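Local coordinates for uncharacterized protein (Neisseria meningitidis serogroup B, PDB 3OI8) that binds adenosine through its paired CBS domains and, as a CorC-like protein, probably plays a role in the transport of magnesium and cobalt ions, at residues 67-71 with 72-76; 43-47 with 48-52; 103-106 with 107-110. One frame throughout, in Å; residues are numbered along the deposited sequence.

Contact 1. Residues 67-71 with 72-76; sequences IDTAH and SRFPV. With ADN (adenosine), chain C.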
# COMPACT_ATOMS: atom_id res chain seq x y z
N ILE A 67 3.77 -17.57 -6.95
CA ILE A 67 4.88 -17.63 -6.01
C ILE A 67 6.18 -17.16 -6.66
O ILE A 67 6.94 -16.39 -6.08
CB ILE A 67 5.06 -19.06 -5.48
CG1 ILE A 67 3.91 -19.40 -4.53
CG2 ILE A 67 6.45 -19.24 -4.83
CD1 ILE A 67 3.80 -20.89 -4.24
N ASP A 68 6.40 -17.61 -7.89
CA ASP A 68 7.60 -17.27 -8.63
C ASP A 68 7.76 -15.76 -8.82
O ASP A 68 8.84 -15.22 -8.63
CB ASP A 68 7.61 -17.96 -9.99
CG ASP A 68 8.97 -17.88 -10.68
OD1 ASP A 68 9.99 -17.96 -9.97
OD2 ASP A 68 9.01 -17.75 -11.92
N THR A 69 6.68 -15.08 -9.21
CA THR A 69 6.75 -13.65 -9.48
C THR A 69 6.61 -12.85 -8.20
O THR A 69 7.01 -11.70 -8.12
CB THR A 69 5.67 -13.21 -10.48
OG1 THR A 69 4.38 -13.52 -9.94
CG2 THR A 69 5.84 -13.92 -11.81
N ALA A 70 6.01 -13.48 -7.19
CA ALA A 70 5.87 -12.88 -5.87
C ALA A 70 4.96 -11.65 -5.82
O ALA A 70 4.97 -10.92 -4.83
CB ALA A 70 7.25 -12.55 -5.28
N HIS A 71 4.19 -11.40 -6.88
CA HIS A 71 3.24 -10.28 -6.86
C HIS A 71 2.04 -10.64 -6.01
O HIS A 71 1.77 -11.83 -5.76
CB HIS A 71 2.75 -9.90 -8.27
CG HIS A 71 3.83 -9.57 -9.24
ND1 HIS A 71 4.80 -8.62 -9.00
CD2 HIS A 71 4.09 -10.06 -10.48
CE1 HIS A 71 5.61 -8.54 -10.03
NE2 HIS A 71 5.21 -9.41 -10.95
N SER A 72 1.28 -9.63 -5.60
CA SER A 72 0.07 -9.86 -4.82
C SER A 72 -1.20 -9.91 -5.66
O SER A 72 -2.16 -10.59 -5.29
CB SER A 72 -0.07 -8.78 -3.74
OG SER A 72 0.99 -8.87 -2.80
N ARG A 73 -1.20 -9.18 -6.78
CA ARG A 73 -2.38 -9.11 -7.66
C ARG A 73 -1.99 -9.33 -9.11
O ARG A 73 -0.91 -8.91 -9.52
CB ARG A 73 -3.06 -7.75 -7.50
CG ARG A 73 -4.00 -7.70 -6.31
CD ARG A 73 -4.06 -6.34 -5.69
NE ARG A 73 -2.76 -5.96 -5.16
CZ ARG A 73 -2.47 -5.88 -3.87
NH1 ARG A 73 -1.25 -5.53 -3.50
NH2 ARG A 73 -3.39 -6.15 -2.95
N PHE A 74 -2.87 -9.99 -9.88
CA PHE A 74 -2.60 -10.37 -11.27
C PHE A 74 -3.83 -10.16 -12.15
O PHE A 74 -4.91 -10.66 -11.83
CB PHE A 74 -2.23 -11.85 -11.33
CG PHE A 74 -1.03 -12.23 -10.50
CD1 PHE A 74 0.20 -12.41 -11.10
CD2 PHE A 74 -1.15 -12.39 -9.14
CE1 PHE A 74 1.32 -12.76 -10.34
CE2 PHE A 74 -0.04 -12.73 -8.37
CZ PHE A 74 1.20 -12.91 -8.97
N PRO A 75 -3.67 -9.44 -13.27
CA PRO A 75 -4.75 -9.40 -14.27
C PRO A 75 -4.98 -10.82 -14.78
O PRO A 75 -4.03 -11.57 -14.95
CB PRO A 75 -4.13 -8.60 -15.43
CG PRO A 75 -2.99 -7.83 -14.81
CD PRO A 75 -2.47 -8.69 -13.70
N VAL A 76 -6.23 -11.18 -15.03
CA VAL A 76 -6.52 -12.48 -15.62
C VAL A 76 -7.04 -12.22 -17.03
O VAL A 76 -7.92 -11.38 -17.21
CB VAL A 76 -7.57 -13.25 -14.80
CG1 VAL A 76 -8.02 -14.52 -15.54
CG2 VAL A 76 -6.99 -13.62 -13.41
O5' ADN C . 5.44 -6.75 -7.00
C5' ADN C . 6.59 -5.97 -6.81
C4' ADN C . 6.67 -4.86 -7.90
O4' ADN C . 6.41 -5.43 -9.22
C3' ADN C . 5.62 -3.75 -7.65
O3' ADN C . 6.24 -2.63 -7.09
C2' ADN C . 5.07 -3.42 -9.01
O2' ADN C . 5.79 -2.36 -9.59
C1' ADN C . 5.33 -4.67 -9.86
N9 ADN C . 4.13 -5.51 -9.97
C8 ADN C . 3.14 -5.87 -8.88
N7 ADN C . 2.12 -6.79 -9.48
C5 ADN C . 2.49 -7.01 -10.96
C6 ADN C . 1.83 -7.85 -12.09
N6 ADN C . 0.65 -8.66 -11.79
N1 ADN C . 2.42 -7.87 -13.42
C2 ADN C . 3.68 -7.06 -13.72
N3 ADN C . 4.33 -6.23 -12.61
C4 ADN C . 3.73 -6.22 -11.25

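Contact 2. Residues 43-47 with 48-52; sequences AMITR and SRMNV. With ADN (adenosine), chain C.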
# COMPACT_ATOMS: atom_id res chain seq x y z
N ALA A 43 3.79 6.04 -14.12
CA ALA A 43 3.99 5.06 -13.05
C ALA A 43 3.58 3.65 -13.46
O ALA A 43 3.79 2.70 -12.71
CB ALA A 43 3.24 5.47 -11.77
N MSE A 44 2.99 3.52 -14.64
CA MSE A 44 2.45 2.23 -15.05
C MSE A 44 3.50 1.22 -15.51
O MSE A 44 4.62 1.58 -15.89
CB MSE A 44 1.42 2.42 -16.16
CG MSE A 44 2.01 2.94 -17.45
SE MSE A 44 0.70 2.85 -18.89
CE MSE A 44 1.54 4.09 -20.13
N ILE A 45 3.13 -0.05 -15.44
CA ILE A 45 3.89 -1.13 -16.05
C ILE A 45 3.30 -1.40 -17.43
O ILE A 45 2.10 -1.65 -17.55
CB ILE A 45 3.79 -2.40 -15.20
CG1 ILE A 45 4.38 -2.11 -13.81
CG2 ILE A 45 4.50 -3.57 -15.89
CD1 ILE A 45 4.04 -3.16 -12.78
N THR A 46 4.12 -1.34 -18.47
CA THR A 46 3.60 -1.40 -19.83
C THR A 46 3.06 -2.80 -20.16
O THR A 46 3.53 -3.78 -19.60
CB THR A 46 4.68 -1.03 -20.86
OG1 THR A 46 4.06 -0.87 -22.15
CG2 THR A 46 5.76 -2.11 -20.93
N ARG A 47 2.09 -2.87 -21.08
CA ARG A 47 1.41 -4.14 -21.42
C ARG A 47 2.35 -5.32 -21.63
O ARG A 47 2.20 -6.37 -21.01
CB ARG A 47 0.54 -3.97 -22.67
CG ARG A 47 -0.18 -5.23 -23.11
CD ARG A 47 -0.81 -5.03 -24.50
NE ARG A 47 0.19 -4.75 -25.54
CZ ARG A 47 0.49 -3.53 -26.00
NH1 ARG A 47 -0.12 -2.47 -25.50
NH2 ARG A 47 1.40 -3.37 -26.96
N SER A 48 3.32 -5.16 -22.52
CA SER A 48 4.20 -6.27 -22.86
C SER A 48 5.02 -6.78 -21.66
O SER A 48 5.68 -7.80 -21.77
CB SER A 48 5.10 -5.91 -24.05
OG SER A 48 5.61 -4.59 -23.94
N ARG A 49 4.95 -6.09 -20.53
CA ARG A 49 5.73 -6.48 -19.35
C ARG A 49 4.89 -6.93 -18.14
O ARG A 49 5.44 -7.32 -17.10
CB ARG A 49 6.66 -5.34 -18.91
CG ARG A 49 7.71 -5.00 -19.95
CD ARG A 49 8.60 -3.85 -19.48
NE ARG A 49 9.55 -3.46 -20.53
CZ ARG A 49 10.40 -2.44 -20.42
NH1 ARG A 49 10.43 -1.71 -19.32
NH2 ARG A 49 11.22 -2.16 -21.43
N MSE A 50 3.57 -6.87 -18.25
CA MSE A 50 2.73 -7.29 -17.13
C MSE A 50 2.80 -8.79 -16.94
O MSE A 50 2.89 -9.53 -17.92
CB MSE A 50 1.27 -6.94 -17.40
CG MSE A 50 1.01 -5.53 -17.79
SE MSE A 50 -0.89 -5.38 -18.14
CE MSE A 50 -1.04 -6.64 -19.60
N ASN A 51 2.74 -9.25 -15.69
CA ASN A 51 2.60 -10.67 -15.41
C ASN A 51 1.12 -11.00 -15.25
O ASN A 51 0.48 -10.49 -14.33
CB ASN A 51 3.36 -11.06 -14.13
CG ASN A 51 4.87 -10.98 -14.29
OD1 ASN A 51 5.56 -10.42 -13.44
ND2 ASN A 51 5.38 -11.54 -15.38
N VAL A 52 0.58 -11.82 -16.16
CA VAL A 52 -0.85 -12.13 -16.15
C VAL A 52 -1.13 -13.63 -15.96
O VAL A 52 -0.24 -14.47 -16.12
CB VAL A 52 -1.52 -11.67 -17.46
CG1 VAL A 52 -1.34 -10.16 -17.66
CG2 VAL A 52 -0.95 -12.45 -18.65
O5' ADN C . 5.44 -6.75 -7.00
C5' ADN C . 6.59 -5.97 -6.81
C4' ADN C . 6.67 -4.86 -7.90
O4' ADN C . 6.41 -5.43 -9.22
C3' ADN C . 5.62 -3.75 -7.65
O3' ADN C . 6.24 -2.63 -7.09
C2' ADN C . 5.07 -3.42 -9.01
O2' ADN C . 5.79 -2.36 -9.59
C1' ADN C . 5.33 -4.67 -9.86
N9 ADN C . 4.13 -5.51 -9.97
C8 ADN C . 3.14 -5.87 -8.88
N7 ADN C . 2.12 -6.79 -9.48
C5 ADN C . 2.49 -7.01 -10.96
C6 ADN C . 1.83 -7.85 -12.09
N6 ADN C . 0.65 -8.66 -11.79
N1 ADN C . 2.42 -7.87 -13.42
C2 ADN C . 3.68 -7.06 -13.72
N3 ADN C . 4.33 -6.23 -12.61
C4 ADN C . 3.73 -6.22 -11.25
O HOH W 1 4.17 -2.41 -24.32

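Contact 3. Residues 103-106 with 107-110; sequences FHLK and SILR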
# COMPACT_ATOMS: atom_id res chain seq x y z
N PHE A 103 -11.15 -25.88 -7.20
CA PHE A 103 -10.73 -24.59 -7.76
C PHE A 103 -11.63 -24.15 -8.90
O PHE A 103 -11.90 -24.91 -9.84
CB PHE A 103 -9.28 -24.63 -8.23
CG PHE A 103 -8.79 -23.34 -8.85
CD1 PHE A 103 -8.74 -22.18 -8.09
CD2 PHE A 103 -8.38 -23.28 -10.18
CE1 PHE A 103 -8.28 -20.98 -8.65
CE2 PHE A 103 -7.93 -22.09 -10.74
CZ PHE A 103 -7.88 -20.94 -9.98
N HIS A 104 -12.09 -22.90 -8.81
CA HIS A 104 -12.94 -22.32 -9.84
C HIS A 104 -12.55 -20.85 -9.91
O HIS A 104 -12.96 -20.05 -9.08
CB HIS A 104 -14.43 -22.50 -9.49
CG HIS A 104 -15.37 -22.00 -10.54
ND1 HIS A 104 -14.98 -21.71 -11.83
CD2 HIS A 104 -16.71 -21.75 -10.50
CE1 HIS A 104 -16.02 -21.30 -12.53
NE2 HIS A 104 -17.08 -21.31 -11.75
N LEU A 105 -11.72 -20.50 -10.89
CA LEU A 105 -11.12 -19.19 -10.92
C LEU A 105 -12.19 -18.09 -10.90
O LEU A 105 -12.04 -17.09 -10.20
CB LEU A 105 -10.19 -19.03 -12.13
CG LEU A 105 -9.41 -17.70 -12.21
CD1 LEU A 105 -8.81 -17.35 -10.85
CD2 LEU A 105 -8.32 -17.78 -13.29
N LYS A 106 -13.27 -18.28 -11.66
CA LYS A 106 -14.35 -17.29 -11.70
C LYS A 106 -15.02 -17.07 -10.34
O LYS A 106 -15.63 -16.02 -10.10
CB LYS A 106 -15.43 -17.69 -12.71
CG LYS A 106 -14.94 -17.85 -14.14
CD LYS A 106 -14.89 -16.54 -14.90
CE LYS A 106 -14.45 -16.78 -16.35
NZ LYS A 106 -15.24 -17.88 -16.99
N SER A 107 -14.91 -18.06 -9.45
CA SER A 107 -15.45 -17.89 -8.09
C SER A 107 -14.70 -16.85 -7.24
O SER A 107 -15.25 -16.35 -6.25
CB SER A 107 -15.48 -19.23 -7.33
OG SER A 107 -16.39 -20.12 -7.95
N ILE A 108 -13.45 -16.56 -7.59
CA ILE A 108 -12.64 -15.65 -6.77
C ILE A 108 -12.13 -14.44 -7.55
O ILE A 108 -11.49 -13.56 -6.99
CB ILE A 108 -11.42 -16.36 -6.08
CG1 ILE A 108 -10.48 -16.97 -7.12
CG2 ILE A 108 -11.87 -17.41 -5.03
CD1 ILE A 108 -9.25 -17.63 -6.51
N LEU A 109 -12.41 -14.40 -8.84
CA LEU A 109 -11.96 -13.30 -9.68
C LEU A 109 -12.70 -12.02 -9.33
O LEU A 109 -13.93 -12.01 -9.21
CB LEU A 109 -12.23 -13.64 -11.15
CG LEU A 109 -11.60 -12.73 -12.20
CD1 LEU A 109 -10.10 -12.91 -12.16
CD2 LEU A 109 -12.16 -13.09 -13.57
N ARG A 110 -11.96 -10.93 -9.18
CA ARG A 110 -12.60 -9.64 -8.95
C ARG A 110 -12.61 -8.85 -10.24
O ARG A 110 -11.75 -9.05 -11.09
CB ARG A 110 -11.85 -8.88 -7.87
CG ARG A 110 -11.81 -9.62 -6.52
CD ARG A 110 -10.75 -9.03 -5.62
NE ARG A 110 -10.52 -9.82 -4.42
CZ ARG A 110 -10.45 -9.30 -3.19
NH1 ARG A 110 -10.63 -8.00 -3.02
NH2 ARG A 110 -10.22 -10.08 -2.14

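Contact 1. Residues 67-71 with 72-76
H71 and F74 meet at the turn that carries helix 59-69 into strand 73-77, within the beta-alpha-beta unit of the first CBS domain, where the chain bends round a bound adenosine. The helix leaves its helical conformation at A70, which has positive phi, and the next residue sends its imidazole into the ligand pocket. Each part of the H71 side chain has a partner. CB lies 3.5 Å from CZ of F74 and also borders the adenine. CG is anti to its own carbonyl carbon (chi1 -56°), which carries the ring to the base, and there it lies nearly parallel to the adenine: CG, CD2, CE1 and NE2 all pack against adenine atoms, with C5 of adenosine 3.3 Å above the imidazole plane and over its centre. The opposite face is closed by the carbonyl oxygen of T69, so the ring is sandwiched between the helix end and the base. At the tip the two nitrogens are both used: ND1 is hydrogen-bonded to O5' of adenosine (2.8 Å) and NE2 is held by OD1 of N51, which together fix the rotation of the ring.

The F74 ring stands obliquely to the imidazole, the planes at 60° and the centroids 5.7 Å apart. F74 presents its edge to the T69 hydroxyl, with CE1 3.2 Å from OG1, while that hydroxyl is hydrogen-bonded to O of Y65 one helical turn back. The backbone also reads the base. The R73 side chain packs on H134 and M135, while its carbonyl O accepts a nearly straight bond (160°) from the exocyclic N6 of adenosine at 2.8 Å.

Contact 2. Residues 43-47 with 48-52
T46 and R49 pack across a tight turn, CG2 of the threonine lying 3.6 Å from both CG and CD of the arginine, whose chain runs extended past the methyl. T46 holds OG1 anti to its backbone N (chi1 -170°), and this leaves CG2 between N and the carbonyl carbon, facing R49. On the other branch, a water whose O is 2.6 Å from OG of S48 bridges that hydroxyl to OG1 of T46. R47 and M50, a selenomethionine, cross obliquely, with CG of R47 3.9 Å from CE of M50.

Two backbone bonds close the turn. N of R49 donates to O of T46 at 2.9 Å, and N of M50 donates to O of R47 at 3.1 Å, as in a short 3-10 segment. The turn delivers the next residue to the ligand: N of N51 donates to N1 of adenosine at 2.7 Å, and N6 of the base returns a bond to O of N51 at 3.1 Å. CD1 of I45 lies over the face of the purine opposite the H71 ring, 3.1 Å from N3.

Further out, NH1 of R47 is hydrogen-bonded to O of T145, and the R47 carbonyl O to NZ of K81. Strand 45-46 lies at the sheet edge, antiparallel to strand 145-150, where I45 and M50 both pack on L148, while I45 also touches D153 of helix 151-154.

Contact 3. Residues 103-106 with 107-110
The short helix 105-108, in the second CBS domain, is a single weakly bonded turn, and H104 and S107 meet at its start. N of S107 donates to O of H104 at 2.8 Å, closing the first turn. The two side chains lie on the same outer side: OG of S107 comes to 3.0 Å from CD2 of H104 and also borders CG and CB, while N of S107 sits over one face of the imidazole, offset toward its rim. The histidine reaches there with CG anti to its backbone N (chi1 -176°).

O of L105 is the next acceptor and is shared by two amides. N of I108 gives it a fairly straight bond (159°) at 3.0 Å, whereas the bond from N of L109 is weak, bent to 125°, as the chain leaves the helix. CG1 of I108 packs on this same carbonyl oxygen.

The buried side of the turn faces the beta-alpha-beta unit of the first CBS domain and the adjoining strand 84-89: L105 touches I62 of helix 59-69, V76 of strand 73-77 and L88 of strand 84-89. Within the turn, the L105 and I108 side chains cross at about a right angle, CD1 of L105 4.1 Å from CG1 of I108. CD1 of I108 also meets the F103 ring at its edge, 4.1 Å from CE1, while one face of that ring takes N of L105 over its centre. F103 also meets the Y96 ring edge-to-face and packs on I59 and I62 of helix 59-69. Beyond the helix, NE of R110 forms a salt bridge with OD2 of D92.

In the fold
Contacts 1 and 2 form two walls of one adenosine site. Their centres are 12 Å apart, and they are tied directly by NE2 of H71, 2.7 Å from OD1 of N51. Contact 1 supplies the imidazole face and O of R73; contact 2 reads the Watson-Crick edge through the N51 backbone and covers the other face of the base with I45, and N6 is shared between O of R73 and O of N51. D153 completes the hydrogen bonding to the ligand. Contact 3 stands back, the side chain of L109 about 12 Å from adenosine, yet it joins contact 1 through CD1 of L109, 3.4 Å from CG2 of V76. Contacts 2 and 3 do not touch.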